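Local coordinates for protein uracil-DNA glycosylase (Sulfolobus tokodaii str. 7, PDB 4ZBX) that belongs to the uracil-DNA glycosylase superfamily and folds as an alpha/beta protein whose central mixed sheet is flanked by helices, at residues F160-P165 with E180-I185. Sequence-based numbering, arbitrary orientation. Where two conformers were deposited one is given.
Sequences FPTYHP and EDFKKI
Phe160 and Thr162, at the end of strand 155-162, pack against Asp181, Lys184 and Ile185 of helix 172-190 in a buried strand-on-helix contact that is mostly apolar and is pinned by one hydrogen bond. Strand 160-162 and helix 180-185 run nearly antiparallel, their axes approaching to 9.6 Å, and Phe160 lies level with Ile185 and Thr162 with Asp181. Phe160 contributes the largest share of the buried surface. With its CG anti to the backbone N (chi1 -165°), the ring reaches across to the helix, where Ile185 CG1 sits over one face, 3.8 Å from the ring centroid and 18° off the normal, a CH-pi contact displaced toward the rim. Lys184 adds the root of its side chain, CB lying 3.8 Å from Phe160 CZ, whereas its chain bends further out and its end leads away. At the ring edge lies the carboxylate carbon of Asp181, the two planes being turned 76° to each other.

Such packing of a helix on a sheet is the basic layering of the alpha/beta fold of the uracil-DNA glycosylase superfamily: strand 155-162, hydrogen-bonded to strand 117-121, turns Phe160 and Thr162 toward helix 172-190, which follows it in the chain. Ile185 also touches Val119 of that neighbouring strand.

Thr162 supplies the polar link. Its OG1 donates to Asp181 OD2 at 2.8 Å and meets the lone pair that points away from the other carboxylate oxygen. Asp181 OD1 is engaged in a salt bridge with Arg144, so both oxygens of this buried acid are satisfied and the group's rotation is fixed. The Phe182 side chain starts away from the strand, but its ring end returns to bring CE1 within 4.3 Å of Thr162 CG2, and it also touches Leu63, Met66 and Ile70 of helix 58-71.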
loop_
_atom_site.group_PDB
_atom_site.type_symbol
_atom_site.label_atom_id
_atom_site.label_comp_id
_atom_site.label_asym_id
_atom_site.label_seq_id
_atom_site.Cartn_x
_atom_site.Cartn_y
_atom_site.Cartn_z
ATOM N N PHE A 160 -1.882 -6.810 7.712
ATOM C CA PHE A 160 -3.151 -6.341 8.255
ATOM C C PHE A 160 -3.970 -5.665 7.161
ATOM O O PHE A 160 -3.679 -4.526 6.772
ATOM C CB PHE A 160 -2.911 -5.372 9.434
ATOM C CG PHE A 160 -4.131 -5.129 10.269
ATOM C CD1 PHE A 160 -4.265 -5.728 11.512
ATOM C CD2 PHE A 160 -5.163 -4.337 9.802
ATOM C CE1 PHE A 160 -5.402 -5.519 12.282
ATOM C CE2 PHE A 160 -6.306 -4.129 10.570
ATOM C CZ PHE A 160 -6.418 -4.717 11.814
ATOM N N PRO A 161 -4.980 -6.376 6.634
ATOM C CA PRO A 161 -5.802 -5.769 5.592
ATOM C C PRO A 161 -6.857 -4.853 6.168
ATOM O O PRO A 161 -7.435 -5.159 7.200
ATOM C CB PRO A 161 -6.469 -6.974 4.901
ATOM C CG PRO A 161 -5.808 -8.200 5.478
ATOM C CD PRO A 161 -5.318 -7.796 6.841
ATOM N N THR A 162 -7.123 -3.743 5.489
ATOM C CA THR A 162 -8.265 -2.912 5.844
ATOM C C THR A 162 -8.875 -2.302 4.586
ATOM O O THR A 162 -8.412 -2.561 3.479
ATOM C CB THR A 162 -7.873 -1.807 6.826
ATOM O OG1 THR A 162 -9.056 -1.169 7.316
ATOM C CG2 THR A 162 -6.981 -0.783 6.157
ATOM N N TYR A 163 -9.944 -1.535 4.751
ATOM C CA TYR A 163 -10.527 -0.839 3.608
ATOM C C TYR A 163 -9.598 0.249 3.103
ATOM O O TYR A 163 -8.746 0.760 3.826
ATOM C CB TYR A 163 -11.884 -0.241 3.973
ATOM C CG TYR A 163 -12.937 -1.289 4.295
ATOM C CD1 TYR A 163 -13.702 -1.203 5.449
ATOM C CD2 TYR A 163 -13.173 -2.359 3.432
ATOM C CE1 TYR A 163 -14.666 -2.153 5.747
ATOM C CE2 TYR A 163 -14.134 -3.321 3.723
ATOM C CZ TYR A 163 -14.880 -3.212 4.882
ATOM O OH TYR A 163 -15.827 -4.165 5.178
ATOM N N HIS A 164 -9.774 0.611 1.843
ATOM C CA HIS A 164 -9.044 1.729 1.281
ATOM C C HIS A 164 -9.634 3.040 1.822
ATOM O O HIS A 164 -10.839 3.155 1.957
ATOM C CB HIS A 164 -9.118 1.675 -0.237
ATOM C CG HIS A 164 -8.249 2.683 -0.914
ATOM N ND1 HIS A 164 -8.577 4.020 -0.975
ATOM C CD2 HIS A 164 -7.062 2.555 -1.552
ATOM C CE1 HIS A 164 -7.635 4.671 -1.633
ATOM N NE2 HIS A 164 -6.700 3.806 -1.988
ATOM N N PRO A 165 -8.783 4.027 2.161
ATOM C CA PRO A 165 -9.331 5.244 2.779
ATOM C C PRO A 165 -10.341 5.992 1.914
ATOM O O PRO A 165 -11.214 6.659 2.464
ATOM C CB PRO A 165 -8.083 6.113 3.025
ATOM C CG PRO A 165 -6.976 5.454 2.261
ATOM C CD PRO A 165 -7.316 3.999 2.232
ATOM N N GLU A 180 -11.005 2.027 13.813
ATOM C CA GLU A 180 -10.819 0.917 14.740
ATOM C C GLU A 180 -9.704 -0.002 14.269
ATOM O O GLU A 180 -8.916 -0.494 15.078
ATOM C CB GLU A 180 -12.115 0.123 14.904
ATOM C CG GLU A 180 -13.155 0.827 15.755
ATOM C CD GLU A 180 -12.600 1.262 17.098
ATOM O OE1 GLU A 180 -12.037 0.406 17.813
ATOM O OE2 GLU A 180 -12.705 2.465 17.425
ATOM N N ASP A 181 -9.636 -0.226 12.961
ATOM C CA ASP A 181 -8.584 -1.057 12.395
ATOM C C ASP A 181 -7.221 -0.422 12.626
ATOM O O ASP A 181 -6.265 -1.113 12.954
ATOM C CB ASP A 181 -8.804 -1.288 10.907
ATOM C CG ASP A 181 -9.820 -2.389 10.633
ATOM O OD1 ASP A 181 -10.289 -3.035 11.593
ATOM O OD2 ASP A 181 -10.152 -2.622 9.452
ATOM N N PHE A 182 -7.140 0.894 12.461
ATOM C CA PHE A 182 -5.893 1.597 12.734
ATOM C C PHE A 182 -5.528 1.547 14.220
ATOM O O PHE A 182 -4.340 1.536 14.559
ATOM C CB PHE A 182 -5.960 3.040 12.213
ATOM C CG PHE A 182 -5.446 3.174 10.807
ATOM C CD1 PHE A 182 -6.065 2.502 9.762
ATOM C CD2 PHE A 182 -4.309 3.920 10.531
ATOM C CE1 PHE A 182 -5.571 2.585 8.462
ATOM C CE2 PHE A 182 -3.821 4.012 9.222
ATOM C CZ PHE A 182 -4.457 3.351 8.198
ATOM N N LYS A 183 -6.527 1.482 15.104
ATOM C CA LYS A 183 -6.241 1.302 16.519
ATOM C C LYS A 183 -5.608 -0.069 16.738
ATOM O O LYS A 183 -4.694 -0.210 17.559
ATOM C CB LYS A 183 -7.511 1.465 17.364
ATOM C CG LYS A 183 -8.006 2.910 17.424
ATOM C CD LYS A 183 -9.346 3.054 18.139
ATOM C CE LYS A 183 -9.884 4.473 17.971
ATOM N NZ LYS A 183 -11.201 4.638 18.645
ATOM N N LYS A 184 -6.082 -1.075 16.003
ATOM C CA LYS A 184 -5.516 -2.409 16.149
ATOM C C LYS A 184 -4.098 -2.440 15.599
ATOM O O LYS A 184 -3.235 -3.106 16.166
ATOM C CB LYS A 184 -6.377 -3.464 15.453
ATOM C CG LYS A 184 -7.754 -3.670 16.075
ATOM C CD LYS A 184 -8.534 -4.744 15.312
ATOM C CE LYS A 184 -10.039 -4.495 15.331
ATOM N NZ LYS A 184 -10.585 -4.312 16.693
ATOM N N ILE A 185 -3.865 -1.705 14.512
ATOM C CA ILE A 185 -2.543 -1.627 13.908
ATOM C C ILE A 185 -1.568 -0.980 14.897
ATOM O O ILE A 185 -0.413 -1.401 15.008
ATOM C CB ILE A 185 -2.572 -0.846 12.575
ATOM C CG1 ILE A 185 -3.302 -1.688 11.518
ATOM C CG2 ILE A 185 -1.162 -0.509 12.096
ATOM C CD1 ILE A 185 -3.784 -0.882 10.320
#